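PDB 4XE8: uncharacterized protein from Bacillus thuringiensis serovar kurstaki, which is a ParM-type bacterial actin-like cytoskeletal protein that binds ADP and probably forms nucleotide-dependent filaments that segregate plasmid DNA. Local coordinates for residues Lys143-Val148 with Lys188-Ile193; Asp350-Leu355 with Ala379-Leu384; Thr40-Ala45 with Asp102-Thr107; Asn199-Ser204 with Asp249-Lys254. The protein carries 2 engineered substitutions. All blocks are in the same frame, centred on the assembly; numbering follows the deposited sequence.

Interaction 1: residues Lys143-Val148 with Lys188-Ile193; sequences KEEVSV and KIKITI
Strands 145-147 and 188-193 run parallel, their axes 4.8 Å apart and 13° from alignment, and a ladder of four backbone hydrogen bonds ties Glu-144, Val-146 and Val-148 to Lys-190 and Thr-192. The ladder is tightest at its end, where Val-148 N lies 2.6 Å from Thr-192 O at 168° at the hydrogen. Alternation sends Glu-145, Lys-190, Ser-147 and Thr-192 to one face of the sheet and Val-146 and Ile-191 to the other. On the polar face Glu-145 and Lys-190 extend side by side in the same direction, each with CG anti to the backbone N. With both chains extended, Glu-145 OE2 lies beside the lysine's last methylenes, 3.3 Å from Lys-190 CD, and makes a salt bridge with Lys-190 NZ at 3.5 Å. The two strands belong to the mixed sheet of the actin-like fold: strand 188-197 also pairs antiparallel with strand 173-179, while Ser-147 bonds through its backbone to Asn-9 and Leu-11. On the apolar face Val-148 CG2 meets Ile-191 CG2 at 3.7 Å, the side chains meeting at a slant. Val-146 CG2 lies 4.4 Å from Ile-191 CG1, and helix 124-140 covers this side through Met-134, which touches Ile-191 and Ile-193.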
loop_
_atom_site.group_PDB
_atom_site.type_symbol
_atom_site.label_atom_id
_atom_site.label_comp_id
_atom_site.label_asym_id
_atom_site.label_seq_id
_atom_site.Cartn_x
_atom_site.Cartn_y
_atom_site.Cartn_z
ATOM N N LYS A 143 13.368 -18.070 5.665
ATOM C CA LYS A 143 14.688 -17.670 6.142
ATOM C C LYS A 143 14.587 -17.046 7.527
ATOM O O LYS A 143 13.584 -16.413 7.858
ATOM C CB LYS A 143 15.349 -16.697 5.162
ATOM C CG LYS A 143 15.525 -17.258 3.760
ATOM C CD LYS A 143 16.392 -16.351 2.902
ATOM C CE LYS A 143 16.592 -16.939 1.514
ATOM N NZ LYS A 143 17.498 -16.105 0.677
ATOM N N GLU A 144 15.625 -17.230 8.337
ATOM C CA GLU A 144 15.623 -16.720 9.704
ATOM C C GLU A 144 16.546 -15.517 9.852
ATOM O O GLU A 144 16.440 -14.758 10.807
ATOM C CB GLU A 144 16.034 -17.814 10.689
ATOM C CG GLU A 144 15.222 -19.094 10.568
ATOM C CD GLU A 144 15.717 -20.181 11.498
ATOM O OE1 GLU A 144 16.495 -19.861 12.423
ATOM O OE2 GLU A 144 15.333 -21.353 11.305
ATOM N N GLU A 145 17.459 -15.347 8.905
ATOM C CA GLU A 145 18.374 -14.215 8.937
ATOM C C GLU A 145 18.512 -13.617 7.547
ATOM O O GLU A 145 19.038 -14.249 6.636
ATOM C CB GLU A 145 19.743 -14.630 9.492
ATOM C CG GLU A 145 20.826 -13.563 9.318
ATOM C CD GLU A 145 22.120 -13.918 10.029
ATOM O OE1 GLU A 145 22.629 -15.035 9.812
ATOM O OE2 GLU A 145 22.627 -13.086 10.813
ATOM N N VAL A 146 18.036 -12.386 7.397
ATOM C CA VAL A 146 18.028 -11.726 6.099
ATOM C C VAL A 146 18.684 -10.350 6.119
ATOM O O VAL A 146 18.441 -9.543 7.017
ATOM C CB VAL A 146 16.589 -11.579 5.562
ATOM C CG1 VAL A 146 16.093 -12.911 5.010
ATOM C CG2 VAL A 146 15.655 -11.060 6.647
ATOM N N SER A 147 19.537 -10.096 5.133
ATOM C CA SER A 147 20.014 -8.745 4.890
ATOM C C SER A 147 19.002 -8.062 3.978
ATOM O O SER A 147 18.617 -8.613 2.946
ATOM C CB SER A 147 21.409 -8.745 4.265
ATOM O OG SER A 147 21.421 -9.456 3.041
ATOM N N VAL A 148 18.551 -6.876 4.369
ATOM C CA VAL A 148 17.486 -6.206 3.634
ATOM C C VAL A 148 17.916 -4.843 3.109
ATOM O O VAL A 148 17.833 -3.843 3.824
ATOM C CB VAL A 148 16.227 -6.029 4.510
ATOM C CG1 VAL A 148 15.073 -5.493 3.679
ATOM C CG2 VAL A 148 15.843 -7.350 5.160
ATOM N N LYS A 188 12.130 -16.669 15.027
ATOM C CA LYS A 188 12.949 -15.505 15.327
ATOM C C LYS A 188 13.722 -15.068 14.087
ATOM O O LYS A 188 14.554 -15.812 13.566
ATOM C CB LYS A 188 13.900 -15.818 16.484
ATOM C CG LYS A 188 14.916 -14.735 16.793
ATOM C CD LYS A 188 15.516 -14.952 18.175
ATOM C CE LYS A 188 16.041 -16.372 18.336
ATOM N NZ LYS A 188 16.355 -16.695 19.757
ATOM N N ILE A 189 13.435 -13.860 13.616
ATOM C CA ILE A 189 14.040 -13.357 12.388
ATOM C C ILE A 189 14.977 -12.189 12.660
ATOM O O ILE A 189 14.600 -11.215 13.310
ATOM C CB ILE A 189 12.966 -12.925 11.379
ATOM C CG1 ILE A 189 12.233 -14.158 10.853
ATOM C CG2 ILE A 189 13.593 -12.162 10.222
ATOM C CD1 ILE A 189 10.753 -13.977 10.718
ATOM N N LYS A 190 16.205 -12.301 12.163
ATOM C CA LYS A 190 17.221 -11.276 12.368
ATOM C C LYS A 190 17.407 -10.444 11.096
ATOM O O LYS A 190 17.967 -10.914 10.108
ATOM C CB LYS A 190 18.544 -11.917 12.801
ATOM C CG LYS A 190 19.677 -10.927 12.975
ATOM C CD LYS A 190 20.983 -11.636 13.282
ATOM C CE LYS A 190 22.169 -10.680 13.209
ATOM N NZ LYS A 190 23.425 -11.304 13.735
ATOM N N ILE A 191 16.924 -9.205 11.132
ATOM C CA ILE A 191 16.962 -8.314 9.976
ATOM C C ILE A 191 18.191 -7.408 9.996
ATOM O O ILE A 191 18.471 -6.755 11.001
ATOM C CB ILE A 191 15.693 -7.441 9.917
ATOM C CG1 ILE A 191 14.444 -8.324 9.872
ATOM C CG2 ILE A 191 15.736 -6.507 8.719
ATOM C CD1 ILE A 191 13.156 -7.580 10.185
ATOM N N THR A 192 18.924 -7.371 8.887
ATOM C CA THR A 192 20.096 -6.508 8.776
ATOM C C THR A 192 19.963 -5.533 7.610
ATOM O O THR A 192 19.848 -5.943 6.455
ATOM C CB THR A 192 21.388 -7.325 8.595
ATOM O OG1 THR A 192 21.612 -8.136 9.756
ATOM C CG2 THR A 192 22.576 -6.400 8.394
ATOM N N ILE A 193 19.980 -4.242 7.919
ATOM C CA ILE A 193 19.891 -3.211 6.893
ATOM C C ILE A 193 21.186 -2.405 6.816
ATOM O O ILE A 193 21.456 -1.563 7.672
ATOM C CB ILE A 193 18.711 -2.254 7.150
ATOM C CG1 ILE A 193 17.416 -3.047 7.353
ATOM C CG2 ILE A 193 18.562 -1.270 6.000
ATOM C CD1 ILE A 193 16.201 -2.181 7.612
#

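Interaction 2: residues Asp350-Leu355 with Ala379-Leu384; sequences DQKASL and AGLRDL
Lys-352 reaches from the long helix 337-362 across to helix 378-381 and the 3-10 segment Arg-382 to Leu-384; this is helix-to-helix packing in the nucleotide-binding, actin-like fold. The apolar part is made by leucines and by the lysine's own methylenes. Lys-352 CD lies 3.6 Å from Leu-384 CD1 and 4.2 Å from Leu-381 CD2, the lysine passing both leucines in the opposite direction. Leu-355 CD1 adds a slanting contact with Leu-384 CD2 at 4.0 Å, one turn further along the helix. Beneath these groups Leu-381 and Gln-351 both touch Leu-237 of strand 231-237, so the helices pack together against the sheet.

In the polar part, bends at chi2 (-86°) and chi4 (61°) carry the ammonium group over the turn, where a salt bridge joins it to Asp-383 through a long, weak hydrogen bond, Lys-352 NZ to Asp-383 OD2 3.5 Å, with the side chains roughly perpendicular. Gln-351 NE2 turns away to hydrogen-bond with Ser-242 OG, its side chain about 9 Å from the bound ADP. Positive charge here would probably ease the closeness of two acceptors, Gly-380 O and Asp-383 OD2, 3.1 Å apart, while Lys-352 CE lies 3.2 Å from Gly-380 O.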
loop_
_atom_site.group_PDB
_atom_site.type_symbol
_atom_site.label_atom_id
_atom_site.label_comp_id
_atom_site.label_asym_id
_atom_site.label_seq_id
_atom_site.Cartn_x
_atom_site.Cartn_y
_atom_site.Cartn_z
ATOM N N ASP A 350 -14.685 13.190 -9.332
ATOM C CA ASP A 350 -13.839 14.093 -8.561
ATOM C C ASP A 350 -12.367 13.882 -8.895
ATOM O O ASP A 350 -11.587 14.832 -8.917
ATOM C CB ASP A 350 -14.074 13.909 -7.061
ATOM C CG ASP A 350 -15.419 14.444 -6.613
ATOM O OD1 ASP A 350 -16.095 15.116 -7.420
ATOM O OD2 ASP A 350 -15.797 14.193 -5.448
ATOM N N GLN A 351 -11.988 12.635 -9.155
ATOM C CA GLN A 351 -10.616 12.341 -9.549
ATOM C C GLN A 351 -10.343 12.801 -10.975
ATOM O O GLN A 351 -9.262 13.317 -11.263
ATOM C CB GLN A 351 -10.314 10.847 -9.402
ATOM C CG GLN A 351 -9.963 10.422 -7.979
ATOM C CD GLN A 351 -8.629 10.993 -7.495
ATOM O OE1 GLN A 351 -7.909 11.654 -8.244
ATOM N NE2 GLN A 351 -8.299 10.734 -6.234
ATOM N N LYS A 352 -11.318 12.613 -11.862
ATOM C CA LYS A 352 -11.212 13.102 -13.235
ATOM C C LYS A 352 -10.887 14.597 -13.233
ATOM O O LYS A 352 -10.016 15.065 -13.969
ATOM C CB LYS A 352 -12.511 12.866 -14.014
ATOM C CG LYS A 352 -12.998 11.424 -14.186
ATOM C CD LYS A 352 -12.389 10.724 -15.381
ATOM C CE LYS A 352 -13.195 9.484 -15.719
ATOM N NZ LYS A 352 -14.603 9.829 -16.071
ATOM N N ALA A 353 -11.607 15.338 -12.394
ATOM C CA ALA A 353 -11.451 16.784 -12.302
ATOM C C ALA A 353 -10.102 17.165 -11.703
ATOM O O ALA A 353 -9.467 18.122 -12.145
ATOM C CB ALA A 353 -12.581 17.380 -11.481
ATOM N N SER A 354 -9.674 16.412 -10.694
ATOM C CA SER A 354 -8.402 16.669 -10.030
ATOM C C SER A 354 -7.221 16.394 -10.955
ATOM O O SER A 354 -6.227 17.122 -10.942
ATOM C CB SER A 354 -8.280 15.820 -8.764
ATOM O OG SER A 354 -6.985 15.925 -8.198
ATOM N N LEU A 355 -7.337 15.338 -11.755
ATOM C CA LEU A 355 -6.265 14.932 -12.658
ATOM C C LEU A 355 -6.091 15.911 -13.813
ATOM O O LEU A 355 -4.972 16.158 -14.260
ATOM C CB LEU A 355 -6.534 13.527 -13.204
ATOM C CG LEU A 355 -6.474 12.401 -12.171
ATOM C CD1 LEU A 355 -7.008 11.096 -12.746
ATOM C CD2 LEU A 355 -5.063 12.232 -11.648
ATOM N N ALA A 379 -15.091 1.830 -12.386
ATOM C CA ALA A 379 -16.303 2.016 -13.180
ATOM C C ALA A 379 -16.274 3.318 -13.971
ATOM O O ALA A 379 -16.727 3.371 -15.113
ATOM C CB ALA A 379 -17.527 1.974 -12.284
ATOM N N GLY A 380 -15.731 4.363 -13.357
ATOM C CA GLY A 380 -15.616 5.651 -14.012
ATOM C C GLY A 380 -14.233 5.904 -14.581
ATOM O O GLY A 380 -14.099 6.446 -15.677
ATOM N N LEU A 381 -13.202 5.497 -13.843
ATOM C CA LEU A 381 -11.823 5.822 -14.203
ATOM C C LEU A 381 -11.267 4.988 -15.356
ATOM O O LEU A 381 -10.189 5.284 -15.870
ATOM C CB LEU A 381 -10.907 5.672 -12.986
ATOM C CG LEU A 381 -10.950 6.811 -11.967
ATOM C CD1 LEU A 381 -10.024 6.521 -10.797
ATOM C CD2 LEU A 381 -10.583 8.130 -12.628
ATOM N N ARG A 382 -11.993 3.952 -15.767
ATOM C CA ARG A 382 -11.546 3.139 -16.894
ATOM C C ARG A 382 -11.672 3.913 -18.205
ATOM O O ARG A 382 -11.115 3.510 -19.230
ATOM C CB ARG A 382 -12.334 1.833 -16.977
ATOM C CG ARG A 382 -13.814 2.002 -17.273
ATOM C CD ARG A 382 -14.443 0.660 -17.601
ATOM N NE ARG A 382 -15.814 0.556 -17.113
ATOM C CZ ARG A 382 -16.498 -0.582 -17.055
ATOM N NH1 ARG A 382 -15.936 -1.715 -17.457
ATOM N NH2 ARG A 382 -17.742 -0.589 -16.598
ATOM N N ASP A 383 -12.400 5.027 -18.168
ATOM C CA ASP A 383 -12.525 5.909 -19.326
ATOM C C ASP A 383 -11.168 6.485 -19.724
ATOM O O ASP A 383 -10.977 6.920 -20.860
ATOM C CB ASP A 383 -13.506 7.048 -19.036
ATOM C CG ASP A 383 -14.920 6.559 -18.785
ATOM O OD1 ASP A 383 -15.238 5.414 -19.171
ATOM O OD2 ASP A 383 -15.716 7.326 -18.204
ATOM N N LEU A 384 -10.231 6.486 -18.780
ATOM C CA LEU A 384 -8.899 7.037 -19.006
ATOM C C LEU A 384 -8.094 6.197 -19.992
ATOM O O LEU A 384 -7.112 6.670 -20.563
ATOM C CB LEU A 384 -8.143 7.158 -17.682
ATOM C CG LEU A 384 -8.228 8.491 -16.935
ATOM C CD1 LEU A 384 -9.640 9.046 -16.955
ATOM C CD2 LEU A 384 -7.742 8.325 -15.503
#

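Interaction 3: residues Thr40-Ala45 with Asp102-Thr107; sequences TVIAEA and DRQEPT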
loop_
_atom_site.group_PDB
_atom_site.type_symbol
_atom_site.label_atom_id
_atom_site.label_comp_id
_atom_site.label_asym_id
_atom_site.label_seq_id
_atom_site.Cartn_x
_atom_site.Cartn_y
_atom_site.Cartn_z
ATOM N N THR A 40 -1.050 0.747 9.747
ATOM C CA THR A 40 -0.170 1.512 10.622
ATOM C C THR A 40 -0.804 1.670 11.999
ATOM O O THR A 40 -1.207 2.764 12.396
ATOM C CB THR A 40 0.148 2.896 10.029
ATOM O OG1 THR A 40 0.475 2.753 8.642
ATOM C CG2 THR A 40 1.322 3.537 10.755
ATOM N N VAL A 41 -0.905 0.555 12.717
ATOM C CA VAL A 41 -1.479 0.531 14.056
ATOM C C VAL A 41 -0.667 -0.395 14.950
ATOM O O VAL A 41 -0.362 -1.526 14.570
ATOM C CB VAL A 41 -2.954 0.057 14.049
ATOM C CG1 VAL A 41 -3.510 0.029 15.467
ATOM C CG2 VAL A 41 -3.812 0.946 13.162
ATOM N N ILE A 42 -0.304 0.089 16.133
ATOM C CA ILE A 42 0.365 -0.747 17.120
ATOM C C ILE A 42 -0.291 -0.603 18.486
ATOM O O ILE A 42 -1.092 0.303 18.710
ATOM C CB ILE A 42 1.864 -0.407 17.254
ATOM C CG1 ILE A 42 2.044 1.010 17.803
ATOM C CG2 ILE A 42 2.578 -0.577 15.922
ATOM C CD1 ILE A 42 3.487 1.381 18.063
ATOM N N ALA A 43 0.059 -1.510 19.391
ATOM C CA ALA A 43 -0.393 -1.444 20.774
ATOM C C ALA A 43 0.573 -2.222 21.654
ATOM O O ALA A 43 1.113 -3.244 21.233
ATOM C CB ALA A 43 -1.805 -1.989 20.911
ATOM N N GLU A 44 0.799 -1.733 22.868
ATOM C CA GLU A 44 1.671 -2.424 23.807
ATOM C C GLU A 44 1.094 -3.791 24.152
ATOM O O GLU A 44 -0.108 -3.930 24.374
ATOM C CB GLU A 44 1.878 -1.590 25.071
ATOM C CG GLU A 44 2.605 -0.280 24.827
ATOM C CD GLU A 44 3.025 0.401 26.112
ATOM O OE1 GLU A 44 2.394 0.141 27.159
ATOM O OE2 GLU A 44 3.989 1.195 26.078
ATOM N N ALA A 45 1.958 -4.800 24.185
ATOM C CA ALA A 45 1.522 -6.173 24.400
ATOM C C ALA A 45 2.351 -6.854 25.485
ATOM O O ALA A 45 3.523 -6.525 25.670
ATOM C CB ALA A 45 1.606 -6.957 23.098
ATOM N N ASP A 102 -5.785 -0.019 23.733
ATOM C CA ASP A 102 -4.497 0.648 23.888
ATOM C C ASP A 102 -3.956 1.251 22.597
ATOM O O ASP A 102 -3.023 2.051 22.638
ATOM C CB ASP A 102 -3.465 -0.342 24.434
ATOM C CG ASP A 102 -3.146 -0.111 25.894
ATOM O OD1 ASP A 102 -3.481 0.971 26.418
ATOM O OD2 ASP A 102 -2.549 -1.014 26.518
ATOM N N ARG A 103 -4.545 0.869 21.465
ATOM C CA ARG A 103 -3.933 1.084 20.152
ATOM C C ARG A 103 -3.446 2.509 19.895
ATOM O O ARG A 103 -4.113 3.489 20.231
ATOM C CB ARG A 103 -4.905 0.673 19.039
ATOM C CG ARG A 103 -6.152 1.530 18.909
ATOM C CD ARG A 103 -7.040 1.001 17.795
ATOM N NE ARG A 103 -8.290 1.747 17.671
ATOM C CZ ARG A 103 -9.373 1.517 18.406
ATOM N NH1 ARG A 103 -9.366 0.562 19.328
ATOM N NH2 ARG A 103 -10.467 2.243 18.221
ATOM N N GLN A 104 -2.256 2.601 19.315
ATOM C CA GLN A 104 -1.687 3.875 18.908
ATOM C C GLN A 104 -1.819 4.020 17.399
ATOM O O GLN A 104 -1.460 3.116 16.647
ATOM C CB GLN A 104 -0.220 3.979 19.328
ATOM C CG GLN A 104 0.023 3.772 20.816
ATOM C CD GLN A 104 1.493 3.876 21.186
ATOM O OE1 GLN A 104 2.250 4.629 20.570
ATOM N NE2 GLN A 104 1.904 3.116 22.195
ATOM N N GLU A 105 -2.350 5.157 16.964
ATOM C CA GLU A 105 -2.514 5.431 15.544
ATOM C C GLU A 105 -1.913 6.791 15.204
ATOM O O GLU A 105 -1.748 7.632 16.090
ATOM C CB GLU A 105 -3.995 5.385 15.155
ATOM C CG GLU A 105 -4.621 4.004 15.259
ATOM C CD GLU A 105 -6.082 3.991 14.846
ATOM O OE1 GLU A 105 -6.423 4.643 13.838
ATOM O OE2 GLU A 105 -6.886 3.324 15.529
ATOM N N PRO A 106 -1.559 7.002 13.926
ATOM C CA PRO A 106 -1.082 8.320 13.493
ATOM C C PRO A 106 -2.086 9.420 13.827
ATOM O O PRO A 106 -3.265 9.298 13.497
ATOM C CB PRO A 106 -0.927 8.158 11.981
ATOM C CG PRO A 106 -0.664 6.705 11.790
ATOM C CD PRO A 106 -1.477 6.004 12.843
ATOM N N THR A 107 -1.620 10.474 14.488
ATOM C CA THR A 107 -2.500 11.565 14.889
ATOM C C THR A 107 -2.523 12.664 13.833
ATOM O O THR A 107 -1.509 12.952 13.197
ATOM C CB THR A 107 -2.076 12.164 16.242
ATOM O OG1 THR A 107 -0.728 12.643 16.157
ATOM C CG2 THR A 107 -2.167 11.112 17.337
HETATM O O HOH W 1 -0.200 0.837 23.188
HETATM O O HOH W 2 4.314 2.890 23.849
#
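Ile-42 and Gln-104 form a single antiparallel, hydrogen-bonded pair, and the firm part of the contact is built round it. Gln-104 N meets Ile-42 O at 2.6 Å and 170°, close to the C=O axis; the return bond from Ile-42 N to Gln-104 O is longer, 3.3 Å, but lies in the carbonyl plane. Beside this pair Val-41 lays its two methyls against the loop: Val-41 CG1 touches Arg-103 CB at 3.9 Å and Val-41 CG2 touches Glu-105 CG at 3.8 Å, all three side chains pointing the same way. At the far end Pro-106 CD rests 3.3 Å from Thr-40 O.

The solvent side is looser. Arg-103 NE and Glu-105 OE2, both on exposed residues, make a salt bridge of 3.0 Å whose hydrogen bond is weak, while Arg-103 NH1 bonds to Gln-100 O. Asp-102 is poorly ordered, and water links the segments: one molecule joins Glu-44 N, Asp-102 O and Gln-104 NE2, and a second bridges Glu-44 OE2 and Gln-104 NE2. Gln-104 reaches both because its chain is fully extended beyond CG (chi2 180°).

In this actin-like fold the Thr-40 side chain is about 8 Å from the bound ADP. The loop pairs alongside the end of strand 33-45, on the edge away from strand 88-93, toward which Val-41 and Ala-43 bond at Gly-94 and Tyr-92, while helix 124-140 covers Ile-42 through Ile-128 and Pro-106 through Leu-125.

Interaction 4: residues Asn199-Ser204 with Asp249-Lys254; sequences NVEGVS and DGELNK
The turn leading into strand 251-260, an outermost strand within this chain of a five-stranded mixed sheet, is held here against the loop that follows strand 188-197. Glu-201 carries the contact: its OE1 accepts from Leu-252 N at 2.8 Å and 166°, the N-H meeting the oxygen head-on. A carboxylate oxygen thereby takes a backbone N-H of the sheet's edge. The glutamate folds over to do this through its bend at chi2 (-72°), which also sets OE1 3.3 Å from Glu-251 CA. A second bond, from Gly-202 N to Gly-250 O, is 3.1 Å long and less straight, at 143°, with the donor well above the carbonyl plane.

The two glutamates lie side by side, pointing the same way. Glu-201 OE2 is 4.6 Å from Glu-251 OE1, a like-charge approach at an exposed place that would probably be mildly unfavourable. Leu-252 turns toward the loop, with CB 4.1 Å from Val-200 O, and also touches Ala-245 and Phe-247 of the adjoining strand. Asp-249 and Gly-250, whose backbone angles are consistent with a type I' turn, join the antiparallel strands 242-248 and 251-260, so the arrangement is that of a beta hairpin whose turn and edge strand receive a crossing loop.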
loop_
_atom_site.group_PDB
_atom_site.type_symbol
_atom_site.label_atom_id
_atom_site.label_comp_id
_atom_site.label_asym_id
_atom_site.label_seq_id
_atom_site.Cartn_x
_atom_site.Cartn_y
_atom_site.Cartn_z
ATOM N N ASN A 199 14.685 6.291 -3.693
ATOM C CA ASN A 199 14.184 6.379 -5.068
ATOM C C ASN A 199 13.617 7.743 -5.450
ATOM O O ASN A 199 12.555 7.834 -6.068
ATOM C CB ASN A 199 13.118 5.305 -5.302
ATOM C CG ASN A 199 13.675 3.897 -5.198
ATOM O OD1 ASN A 199 14.416 3.444 -6.072
ATOM N ND2 ASN A 199 13.315 3.195 -4.128
ATOM N N VAL A 200 14.331 8.799 -5.076
ATOM C CA VAL A 200 13.853 10.159 -5.284
ATOM C C VAL A 200 13.772 10.532 -6.763
ATOM O O VAL A 200 12.704 10.888 -7.263
ATOM C CB VAL A 200 14.752 11.178 -4.562
ATOM C CG1 VAL A 200 14.265 12.594 -4.827
ATOM C CG2 VAL A 200 14.784 10.887 -3.070
ATOM N N GLU A 201 14.900 10.446 -7.459
ATOM C CA GLU A 201 14.971 10.891 -8.846
ATOM C C GLU A 201 14.845 9.739 -9.837
ATOM O O GLU A 201 14.829 8.570 -9.452
ATOM C CB GLU A 201 16.281 11.644 -9.092
ATOM C CG GLU A 201 16.554 12.775 -8.106
ATOM C CD GLU A 201 15.655 13.986 -8.311
ATOM O OE1 GLU A 201 14.826 13.978 -9.245
ATOM O OE2 GLU A 201 15.780 14.951 -7.528
ATOM N N GLY A 202 14.750 10.084 -11.117
ATOM C CA GLY A 202 14.712 9.096 -12.178
ATOM C C GLY A 202 13.395 8.354 -12.299
ATOM O O GLY A 202 12.394 8.720 -11.681
ATOM N N VAL A 203 13.408 7.293 -13.099
ATOM C CA VAL A 203 12.207 6.519 -13.390
ATOM C C VAL A 203 11.914 5.454 -12.335
ATOM O O VAL A 203 11.049 4.602 -12.539
ATOM C CB VAL A 203 12.316 5.826 -14.766
ATOM C CG1 VAL A 203 12.401 6.860 -15.878
ATOM C CG2 VAL A 203 13.523 4.895 -14.801
ATOM N N SER A 204 12.630 5.501 -11.213
ATOM C CA SER A 204 12.484 4.491 -10.165
ATOM C C SER A 204 11.046 4.378 -9.662
ATOM O O SER A 204 10.540 3.274 -9.458
ATOM C CB SER A 204 13.417 4.798 -8.991
ATOM O OG SER A 204 14.762 4.480 -9.307
ATOM N N ASP A 249 12.329 15.684 -17.226
ATOM C CA ASP A 249 13.706 15.450 -17.666
ATOM C C ASP A 249 14.534 14.675 -16.642
ATOM O O ASP A 249 15.634 15.091 -16.275
ATOM C CB ASP A 249 14.395 16.776 -17.994
ATOM C CG ASP A 249 13.819 17.439 -19.230
ATOM O OD1 ASP A 249 13.440 16.713 -20.175
ATOM O OD2 ASP A 249 13.745 18.686 -19.257
ATOM N N GLY A 250 13.996 13.549 -16.182
ATOM C CA GLY A 250 14.705 12.682 -15.258
ATOM C C GLY A 250 14.697 13.174 -13.821
ATOM O O GLY A 250 15.291 12.549 -12.931
ATOM N N GLU A 251 14.016 14.291 -13.590
ATOM C CA GLU A 251 13.988 14.904 -12.268
ATOM C C GLU A 251 12.577 15.044 -11.712
ATOM O O GLU A 251 11.637 15.350 -12.448
ATOM C CB GLU A 251 14.648 16.279 -12.316
ATOM C CG GLU A 251 16.054 16.326 -11.760
ATOM C CD GLU A 251 16.402 17.705 -11.237
ATOM O OE1 GLU A 251 15.528 18.331 -10.595
ATOM O OE2 GLU A 251 17.540 18.164 -11.477
ATOM N N LEU A 252 12.437 14.823 -10.409
ATOM C CA LEU A 252 11.195 15.137 -9.718
ATOM C C LEU A 252 11.081 16.650 -9.576
ATOM O O LEU A 252 11.990 17.303 -9.063
ATOM C CB LEU A 252 11.141 14.464 -8.346
ATOM C CG LEU A 252 9.908 14.771 -7.495
ATOM C CD1 LEU A 252 8.679 14.083 -8.074
ATOM C CD2 LEU A 252 10.142 14.352 -6.052
ATOM N N ASN A 253 9.970 17.208 -10.045
ATOM C CA ASN A 253 9.721 18.637 -9.902
ATOM C C ASN A 253 9.171 18.929 -8.511
ATOM O O ASN A 253 7.966 18.841 -8.279
ATOM C CB ASN A 253 8.754 19.122 -10.985
ATOM C CG ASN A 253 8.666 20.632 -11.060
ATOM O OD1 ASN A 253 8.425 21.305 -10.058
ATOM N ND2 ASN A 253 8.865 21.175 -12.256
ATOM N N LYS A 254 10.061 19.279 -7.588
ATOM C CA LYS A 254 9.692 19.427 -6.182
ATOM C C LYS A 254 8.778 20.637 -5.959
ATOM O O LYS A 254 8.124 20.755 -4.923
ATOM C CB LYS A 254 10.956 19.526 -5.315
ATOM C CG LYS A 254 10.706 19.780 -3.831
ATOM C CD LYS A 254 11.961 19.590 -2.995
ATOM C CE LYS A 254 11.621 19.515 -1.509
ATOM N NZ LYS A 254 10.161 19.319 -1.271
#

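How the interactions relate
Interactions 1 and 3 reach the same large sheet, with centres 24 Å apart: 1 is regular parallel strand pairing, 3 a single antiparallel bridge that a loop adds, completed by water. Helix 124-140 covers the apolar side of both. Interactions 2 and 4 concern the five-stranded sheet, 2 through helices packed on it and 4 at its edge strand. Burial follows place: interaction 2 is mostly buried and rests on leucines with a long salt bridge, interactions 1 and 3 are partly buried, and interaction 4 is a surface contact of two hydrogen bonds. Interactions 2 and 3, on opposite sides of the chain's centre, each come within about 10 Å of ADP.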